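Alginate lyase A1-II' (Sphingomonas sp. A1, PDB 2CWS) probably depolymerises alginate as a polysaccharide lyase of family 7, this chain being the lyase domain of a longer protein. Local coordinates at residues A4-N9 with Q39-D44; L134-K139 with A173-N178; F200-Y205 with A218-L223. One frame throughout, in Å; residues are numbered along the deposited sequence. Where two conformers were deposited one is given.

Contact 1: residues A4-N9 with Q39-D44; sequences AAPGKN and QYFYTD
Pro6 and Thr43 join the N-terminal arm, where a short helix with few backbone bonds (6-9) begins, to edge strand 41-43 of the seven-strand sheet. The polar link centres on the Thr43 hydroxyl. With OG1 anti to the carbonyl carbon (chi1 -65°), it reaches Ala4 O at 2.6 Å, and the donor lies in the carbonyl plane on a lone pair, the C=O...OG1 angle being 142°. Thr43 OG1 also accepts from a water, 2.9 Å away, and that water also donates to Asn9 OD1, so one hydroxyl holds Ala4 directly and Asn9 through a water. Pro6 N, 3.1 Å from Thr43 OG1, has no hydrogen to offer and meets it only by proximity. A valine in place of Thr43 would probably leave Ala4 O without its donor and the water bridge to Asn9 without an anchor. The apolar half is a CH-pi contact: Pro6 CG lies over one face of the Phe41 ring, 4.1 Å from its centroid and 29° off the normal, while Pro6 CB approaches Phe41 CZ at 3.6 Å. Among its neighbours, Phe41 also meets Phe51 edge-to-face, and Tyr40 and Tyr42 pair through their backbones with Trp52 and Thr50 of strand 49-54, so the arm packs on the border of the sheet.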
# COMPACT_ATOMS: atom_id res chain seq x y z
N ALA A 4 3.88 15.80 -16.64
CA ALA A 4 5.17 15.16 -16.40
C ALA A 4 4.86 13.78 -15.78
O ALA A 4 3.80 13.66 -15.21
CB ALA A 4 5.99 16.03 -15.51
N ALA A 5 5.75 12.85 -15.96
CA ALA A 5 5.53 11.51 -15.36
C ALA A 5 5.52 11.64 -13.87
O ALA A 5 5.99 12.62 -13.27
CB ALA A 5 6.67 10.62 -15.83
N PRO A 6 5.00 10.61 -13.20
CA PRO A 6 4.79 10.80 -11.76
C PRO A 6 6.02 11.14 -10.93
O PRO A 6 5.90 11.85 -9.94
CB PRO A 6 4.17 9.45 -11.33
CG PRO A 6 3.42 9.04 -12.57
CD PRO A 6 4.36 9.39 -13.71
N GLY A 7 7.14 10.44 -11.23
CA GLY A 7 8.35 10.63 -10.43
C GLY A 7 8.93 12.04 -10.47
O GLY A 7 9.88 12.36 -9.75
N LYS A 8 8.37 12.95 -11.24
CA LYS A 8 8.61 14.37 -11.23
C LYS A 8 7.62 15.14 -10.37
O LYS A 8 7.97 16.31 -9.97
CB LYS A 8 8.48 14.89 -12.66
CG LYS A 8 9.28 14.17 -13.75
CD LYS A 8 10.76 14.18 -13.43
CE LYS A 8 11.52 13.53 -14.59
NZ LYS A 8 12.98 13.65 -14.44
N ASN A 9 6.37 14.78 -10.08
CA ASN A 9 5.39 15.39 -9.19
C ASN A 9 5.36 14.83 -7.77
O ASN A 9 4.63 15.37 -6.92
CB ASN A 9 3.99 15.13 -9.78
CG ASN A 9 3.85 15.78 -11.16
OD1 ASN A 9 3.13 15.29 -12.03
ND2 ASN A 9 4.52 16.88 -11.32
N GLN A 39 1.41 1.98 -19.34
CA GLN A 39 -0.02 1.75 -19.17
C GLN A 39 -0.38 1.47 -17.72
O GLN A 39 -1.54 1.61 -17.35
CB GLN A 39 -0.51 0.58 -20.07
CG GLN A 39 0.09 -0.75 -19.65
CD GLN A 39 -0.22 -1.85 -20.64
OE1 GLN A 39 -1.35 -1.98 -21.09
NE2 GLN A 39 0.76 -2.71 -20.96
N TYR A 40 0.60 1.05 -16.92
CA TYR A 40 0.33 0.68 -15.53
C TYR A 40 0.50 1.83 -14.52
O TYR A 40 0.11 1.70 -13.38
CB TYR A 40 1.31 -0.41 -15.10
CG TYR A 40 1.26 -1.62 -16.02
CD1 TYR A 40 0.13 -2.39 -16.17
CD2 TYR A 40 2.44 -2.00 -16.73
CE1 TYR A 40 0.10 -3.51 -17.02
CE2 TYR A 40 2.40 -3.11 -17.55
CZ TYR A 40 1.24 -3.86 -17.67
OH TYR A 40 1.25 -4.97 -18.51
N PHE A 41 1.14 2.91 -14.97
CA PHE A 41 1.63 3.92 -14.04
C PHE A 41 1.88 5.21 -14.83
O PHE A 41 2.81 5.23 -15.66
CB PHE A 41 2.91 3.41 -13.42
CG PHE A 41 3.55 4.36 -12.43
CD1 PHE A 41 3.10 4.39 -11.12
CD2 PHE A 41 4.62 5.18 -12.82
CE1 PHE A 41 3.72 5.22 -10.18
CE2 PHE A 41 5.25 6.00 -11.87
CZ PHE A 41 4.81 6.01 -10.55
N TYR A 42 1.07 6.23 -14.58
CA TYR A 42 1.18 7.41 -15.44
C TYR A 42 0.57 8.60 -14.70
O TYR A 42 -0.14 8.45 -13.72
CB TYR A 42 0.47 7.18 -16.77
CG TYR A 42 -1.01 6.85 -16.67
CD1 TYR A 42 -1.96 7.84 -16.68
CD2 TYR A 42 -1.42 5.54 -16.60
CE1 TYR A 42 -3.31 7.59 -16.59
CE2 TYR A 42 -2.80 5.22 -16.56
CZ TYR A 42 -3.73 6.26 -16.54
OH TYR A 42 -5.08 6.01 -16.54
N THR A 43 0.86 9.79 -15.25
CA THR A 43 0.23 11.01 -14.73
C THR A 43 -1.02 11.27 -15.56
O THR A 43 -0.93 11.38 -16.79
CB THR A 43 1.20 12.18 -14.86
OG1 THR A 43 2.32 11.92 -14.01
CG2 THR A 43 0.49 13.48 -14.48
N ASP A 44 -2.18 11.37 -14.88
CA ASP A 44 -3.40 11.71 -15.61
C ASP A 44 -3.49 13.20 -15.81
O ASP A 44 -2.67 13.98 -15.33
CB ASP A 44 -4.61 11.09 -14.90
CG ASP A 44 -5.77 10.81 -15.80
OD1 ASP A 44 -5.74 11.14 -17.00
OD2 ASP A 44 -6.74 10.18 -15.30
O HOH W 1 1.85 12.68 -11.30

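Contact 2: residues L134-K139 with A173-N178; sequences LDMQVK and AYVTMN
Met136 and Val175 form the tight centre of a face-to-face packing between the two antiparallel sheets of a beta-jelly roll, the fold of family-7 lyases. The evidence is geometric: strands 134-139 and 173-177 run antiparallel, 173° between their directions, the axes of these short segments approaching to 8.3 Å, and the contacts are made by side chains, Met136 also reaching the backbone, without backbone pairing. Val175 CG2 touches Met136 CB at 3.5 Å, and Val175 CB lies 3.6 Å from Met136 CG, the two side chains lying alongside each other and running opposite ways. Met136, modelled in two conformers, is in this one bent at chi2 (-71°) and again at chi3, which together lay the chain along Val175 and bring CE to 3.8 Å from Thr176 N. Beside it, Leu134 and Met177 cross at about a right angle. Leu134 CD1 meets Met177 CE at 3.7 Å, while its other branch, CD2, lies 4.0 Å from Met177 SD. Packing slackens toward Val138, whose CG2 comes no nearer to Val175 CG1 than 4.3 Å. The outward sides contrast with this apolar interior: Gln137 and Tyr174 leave their strands away from the interface and are partly exposed. Buried Asp135 also points outward, but its carboxylate is satisfied by His150 ND1 and Asn151 N, and Thr176 OG1 bonds to Thr181 OG1. In the first sheet, strand 133-139 runs between 120-130 and 148-154; in the facing one, 172-177 lies between 162-169 and 180-185, with Met164 and Ile166 also touching Met136.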
# COMPACT_ATOMS: atom_id res chain seq x y z
N LEU A 134 -14.32 2.09 3.27
CA LEU A 134 -12.94 1.59 3.33
C LEU A 134 -12.77 0.87 4.65
O LEU A 134 -13.30 1.29 5.70
CB LEU A 134 -11.95 2.74 3.18
CG LEU A 134 -10.50 2.20 2.99
CD1 LEU A 134 -9.79 2.92 1.87
CD2 LEU A 134 -9.80 2.32 4.34
N ASP A 135 -12.06 -0.25 4.64
CA ASP A 135 -11.79 -1.06 5.81
C ASP A 135 -10.27 -1.08 6.01
O ASP A 135 -9.56 -1.65 5.19
CB ASP A 135 -12.32 -2.46 5.57
CG ASP A 135 -12.12 -3.42 6.72
OD1 ASP A 135 -11.65 -3.05 7.81
OD2 ASP A 135 -12.48 -4.62 6.45
N MET A 136 -9.81 -0.43 7.07
CA MET A 136 -8.39 -0.54 7.45
C MET A 136 -8.24 -1.77 8.30
O MET A 136 -8.53 -1.77 9.50
CB MET A 136 -8.04 0.61 8.43
CG MET A 136 -7.81 1.87 7.62
SD MET A 136 -6.28 1.85 6.67
CE MET A 136 -5.90 3.59 6.80
N GLN A 137 -7.79 -2.85 7.70
CA GLN A 137 -7.68 -4.15 8.35
C GLN A 137 -6.30 -4.25 8.99
O GLN A 137 -5.29 -3.97 8.35
CB GLN A 137 -7.83 -5.26 7.29
CG GLN A 137 -9.22 -5.22 6.66
CD GLN A 137 -9.49 -6.28 5.59
OE1 GLN A 137 -10.65 -6.37 5.07
NE2 GLN A 137 -8.54 -7.04 5.20
N VAL A 138 -6.28 -4.64 10.26
CA VAL A 138 -5.00 -4.82 10.98
C VAL A 138 -4.90 -6.27 11.38
O VAL A 138 -5.77 -6.80 12.12
CB VAL A 138 -4.88 -3.89 12.20
CG1 VAL A 138 -3.51 -4.06 12.83
CG2 VAL A 138 -5.11 -2.43 11.81
N LYS A 139 -3.88 -6.95 10.92
CA LYS A 139 -3.74 -8.35 11.24
C LYS A 139 -3.50 -8.54 12.73
O LYS A 139 -2.79 -7.75 13.35
CB LYS A 139 -2.57 -8.91 10.41
CG LYS A 139 -2.53 -10.46 10.47
CD LYS A 139 -1.46 -11.07 9.61
CE LYS A 139 -1.61 -12.55 9.36
NZ LYS A 139 -1.82 -13.37 10.60
N ALA A 173 -0.82 0.63 15.89
CA ALA A 173 -1.19 1.15 14.57
C ALA A 173 -2.37 2.11 14.71
O ALA A 173 -3.39 1.75 15.33
CB ALA A 173 -1.59 0.02 13.63
N TYR A 174 -2.23 3.27 14.12
CA TYR A 174 -3.26 4.30 14.05
C TYR A 174 -3.64 4.44 12.58
O TYR A 174 -2.79 4.77 11.76
CB TYR A 174 -2.76 5.64 14.62
CG TYR A 174 -2.31 5.50 16.06
CD1 TYR A 174 -1.02 5.06 16.36
CD2 TYR A 174 -3.19 5.79 17.10
CE1 TYR A 174 -0.59 4.91 17.68
CE2 TYR A 174 -2.78 5.65 18.42
CZ TYR A 174 -1.50 5.23 18.68
OH TYR A 174 -1.09 5.07 20.02
N VAL A 175 -4.91 4.17 12.28
CA VAL A 175 -5.38 4.12 10.90
C VAL A 175 -6.44 5.19 10.73
O VAL A 175 -7.41 5.24 11.50
CB VAL A 175 -5.86 2.69 10.55
CG1 VAL A 175 -4.68 1.72 10.65
CG2 VAL A 175 -7.04 2.21 11.40
N THR A 176 -6.27 6.04 9.71
CA THR A 176 -7.08 7.24 9.62
C THR A 176 -7.57 7.46 8.21
O THR A 176 -6.81 7.38 7.24
CB THR A 176 -6.17 8.47 9.96
OG1 THR A 176 -5.64 8.27 11.29
CG2 THR A 176 -6.91 9.80 9.91
N MET A 177 -8.85 7.82 8.11
CA MET A 177 -9.43 8.34 6.88
C MET A 177 -10.12 9.64 7.17
O MET A 177 -10.98 9.70 8.06
CB MET A 177 -10.50 7.36 6.31
CG MET A 177 -9.88 6.06 5.84
SD MET A 177 -8.93 6.24 4.32
CE MET A 177 -10.31 6.39 3.14
N ASN A 178 -9.75 10.68 6.46
CA ASN A 178 -10.43 11.98 6.56
C ASN A 178 -10.48 12.47 8.00
O ASN A 178 -11.49 12.99 8.45
CB ASN A 178 -11.82 11.95 5.93
CG ASN A 178 -11.76 11.46 4.47
OD1 ASN A 178 -10.75 11.66 3.77
ND2 ASN A 178 -12.83 10.86 4.04

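Contact 3: residues F200-Y205 with A218-L223; sequences FKAGNY and AKLYSL. With SO4 (sulfate ion), chain B.
Ala202 CB lies against the ends of two leucines, 4.1 Å from Leu220 CD1 and 4.0 Å from Leu223 CD1, where the two sheets of the beta-jelly roll face each other. The overlap is thin, as the single methyl of Ala202 meets one branch of each leucine. Leu223 has CG anti to its backbone nitrogen (chi1 176°), which points the side chain at the facing strand, and CD1 is the branch that meets Ala202. Further along, Asn204 CB sits 4.0 Å from Ala218 CB, and that methyl also packs on Gly203 O at 3.7 Å. The contacts are van der Waals ones, made by methyls, the CB of Asn204 and the carbonyl oxygen of Gly203. Both segments turn a corner here. At Gly203 the backbone (phi 157°, psi -122°) would press a side chain into the carbonyl oxygen of Ala202, a clash that glycine avoids. In the other segment the pair Tyr221-Ser222 lies opposite the single Ser94, a classic beta bulge that turns the strand between Leu220 and Leu223. Away from the interface, Lys201 extends from its strand to a salt bridge with Glu69, and Lys219 from the other to Asp44 and Asp46. On the side of the nine-strand sheet turned from this interface, Tyr205 helps hold a sulfate, probably from the crystallisation liquor, together with His112 NE2 and Arg67 NH2; Tyr205 OH also bonds to Ser63 OG, and Arg67 makes a cation-pi contact with the ring. Such a cluster is consistent with a site for an anionic group, as would suit an acidic polysaccharide like alginate. Sulfate O3 lies at the edge of the Tyr205 ring, near its plane, 3.3 Å from Tyr205 CE2, and accepts a hydrogen bond from Tyr205 OH at 2.7 Å.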
# COMPACT_ATOMS: atom_id res chain seq x y z
N PHE A 200 6.08 0.52 4.17
CA PHE A 200 4.82 1.00 3.62
C PHE A 200 4.66 0.57 2.17
O PHE A 200 5.64 0.35 1.44
CB PHE A 200 4.74 2.52 3.70
CG PHE A 200 4.56 3.08 5.10
CD1 PHE A 200 5.52 3.86 5.71
CD2 PHE A 200 3.37 2.82 5.77
CE1 PHE A 200 5.30 4.40 6.96
CE2 PHE A 200 3.17 3.38 7.04
CZ PHE A 200 4.11 4.15 7.65
N LYS A 201 3.38 0.52 1.71
CA LYS A 201 3.06 0.35 0.31
C LYS A 201 1.89 1.26 -0.02
O LYS A 201 1.05 1.56 0.86
CB LYS A 201 2.63 -1.10 -0.04
CG LYS A 201 3.60 -2.16 0.45
CD LYS A 201 3.40 -3.50 -0.26
CE LYS A 201 4.18 -3.53 -1.58
NZ LYS A 201 3.78 -4.70 -2.40
N ALA A 202 1.79 1.67 -1.29
CA ALA A 202 0.65 2.49 -1.73
C ALA A 202 0.49 2.30 -3.22
O ALA A 202 1.47 2.36 -3.97
CB ALA A 202 0.90 3.97 -1.43
N GLY A 203 -0.77 2.12 -3.65
CA GLY A 203 -1.03 2.03 -5.08
C GLY A 203 -2.32 1.29 -5.34
O GLY A 203 -3.38 1.73 -4.83
N ASN A 204 -2.24 0.19 -6.11
CA ASN A 204 -3.47 -0.47 -6.61
C ASN A 204 -3.19 -1.96 -6.61
O ASN A 204 -2.63 -2.50 -7.56
CB ASN A 204 -3.78 0.06 -8.00
CG ASN A 204 -4.98 -0.56 -8.66
OD1 ASN A 204 -5.18 -0.24 -9.89
ND2 ASN A 204 -5.71 -1.38 -8.01
N TYR A 205 -3.65 -2.66 -5.56
CA TYR A 205 -3.44 -4.09 -5.40
C TYR A 205 -4.83 -4.70 -5.59
O TYR A 205 -5.71 -4.57 -4.72
CB TYR A 205 -2.83 -4.34 -4.04
CG TYR A 205 -2.60 -5.79 -3.66
CD1 TYR A 205 -2.35 -6.79 -4.59
CD2 TYR A 205 -2.57 -6.10 -2.30
CE1 TYR A 205 -2.09 -8.09 -4.17
CE2 TYR A 205 -2.32 -7.39 -1.87
CZ TYR A 205 -2.12 -8.39 -2.82
OH TYR A 205 -1.83 -9.68 -2.44
N ALA A 218 -6.44 3.36 -9.52
CA ALA A 218 -6.37 4.16 -8.30
C ALA A 218 -5.42 5.33 -8.56
O ALA A 218 -4.49 5.21 -9.37
CB ALA A 218 -5.84 3.35 -7.11
N LYS A 219 -5.68 6.45 -7.88
CA LYS A 219 -4.92 7.66 -8.02
C LYS A 219 -4.39 8.17 -6.70
O LYS A 219 -5.08 8.02 -5.66
CB LYS A 219 -5.82 8.79 -8.60
CG LYS A 219 -6.05 8.62 -10.08
CD LYS A 219 -6.96 9.74 -10.64
CE LYS A 219 -6.90 9.74 -12.16
NZ LYS A 219 -7.72 10.87 -12.74
N LEU A 220 -3.23 8.81 -6.76
CA LEU A 220 -2.69 9.57 -5.63
C LEU A 220 -2.38 10.99 -6.12
O LEU A 220 -1.83 11.20 -7.18
CB LEU A 220 -1.42 8.92 -5.08
CG LEU A 220 -1.64 7.53 -4.43
CD1 LEU A 220 -0.33 6.91 -4.03
CD2 LEU A 220 -2.56 7.63 -3.23
N TYR A 221 -2.72 11.95 -5.22
CA TYR A 221 -2.40 13.36 -5.44
C TYR A 221 -1.28 13.82 -4.51
O TYR A 221 -0.60 14.79 -4.81
CB TYR A 221 -3.63 14.26 -5.19
CG TYR A 221 -4.74 13.96 -6.19
CD1 TYR A 221 -5.76 13.09 -5.84
CD2 TYR A 221 -4.73 14.50 -7.46
CE1 TYR A 221 -6.77 12.78 -6.73
CE2 TYR A 221 -5.74 14.19 -8.35
CZ TYR A 221 -6.74 13.34 -8.00
OH TYR A 221 -7.78 13.02 -8.86
N SER A 222 -1.05 13.10 -3.41
CA SER A 222 0.06 13.41 -2.50
C SER A 222 0.43 12.10 -1.80
O SER A 222 -0.45 11.24 -1.62
CB SER A 222 -0.31 14.52 -1.52
OG SER A 222 -1.41 14.12 -0.75
N LEU A 223 1.71 12.00 -1.40
CA LEU A 223 2.20 10.75 -0.76
C LEU A 223 3.48 11.09 -0.05
O LEU A 223 4.44 11.54 -0.70
CB LEU A 223 2.48 9.68 -1.83
CG LEU A 223 3.10 8.37 -1.32
CD1 LEU A 223 2.19 7.64 -0.35
CD2 LEU A 223 3.49 7.49 -2.51
S SO4 B . 0.78 -9.31 -0.28
O1 SO4 B . 1.06 -7.77 -0.47
O2 SO4 B . 1.52 -9.87 0.83
O3 SO4 B . -0.59 -9.53 -0.02
O4 SO4 B . 1.18 -10.02 -1.49

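Overall arrangement
The three contacts follow one another along the chain, each closing before the next opens. All reach the seven-strand sheet: contact 1 at its outermost strand 41-43, contact 3 on 215-228, and contact 2 on 172-177. Contacts 2 and 3 also share the nine-strand sheet, so both record the stacking of the two sheets, with centres about 15 Å apart. Contacts 1 and 2 lie on opposite sides of the chain's centre, about 27 Å between centres. Contact 1, about 12 Å from contact 3 by centres, is tied to it by a salt bridge from Asp44 OD2 to Lys219 NZ at 2.8 Å. Contacts 2 and 3 thus hold the two sheets together, while contact 1 fastens the N-terminal segment to the sheet's border.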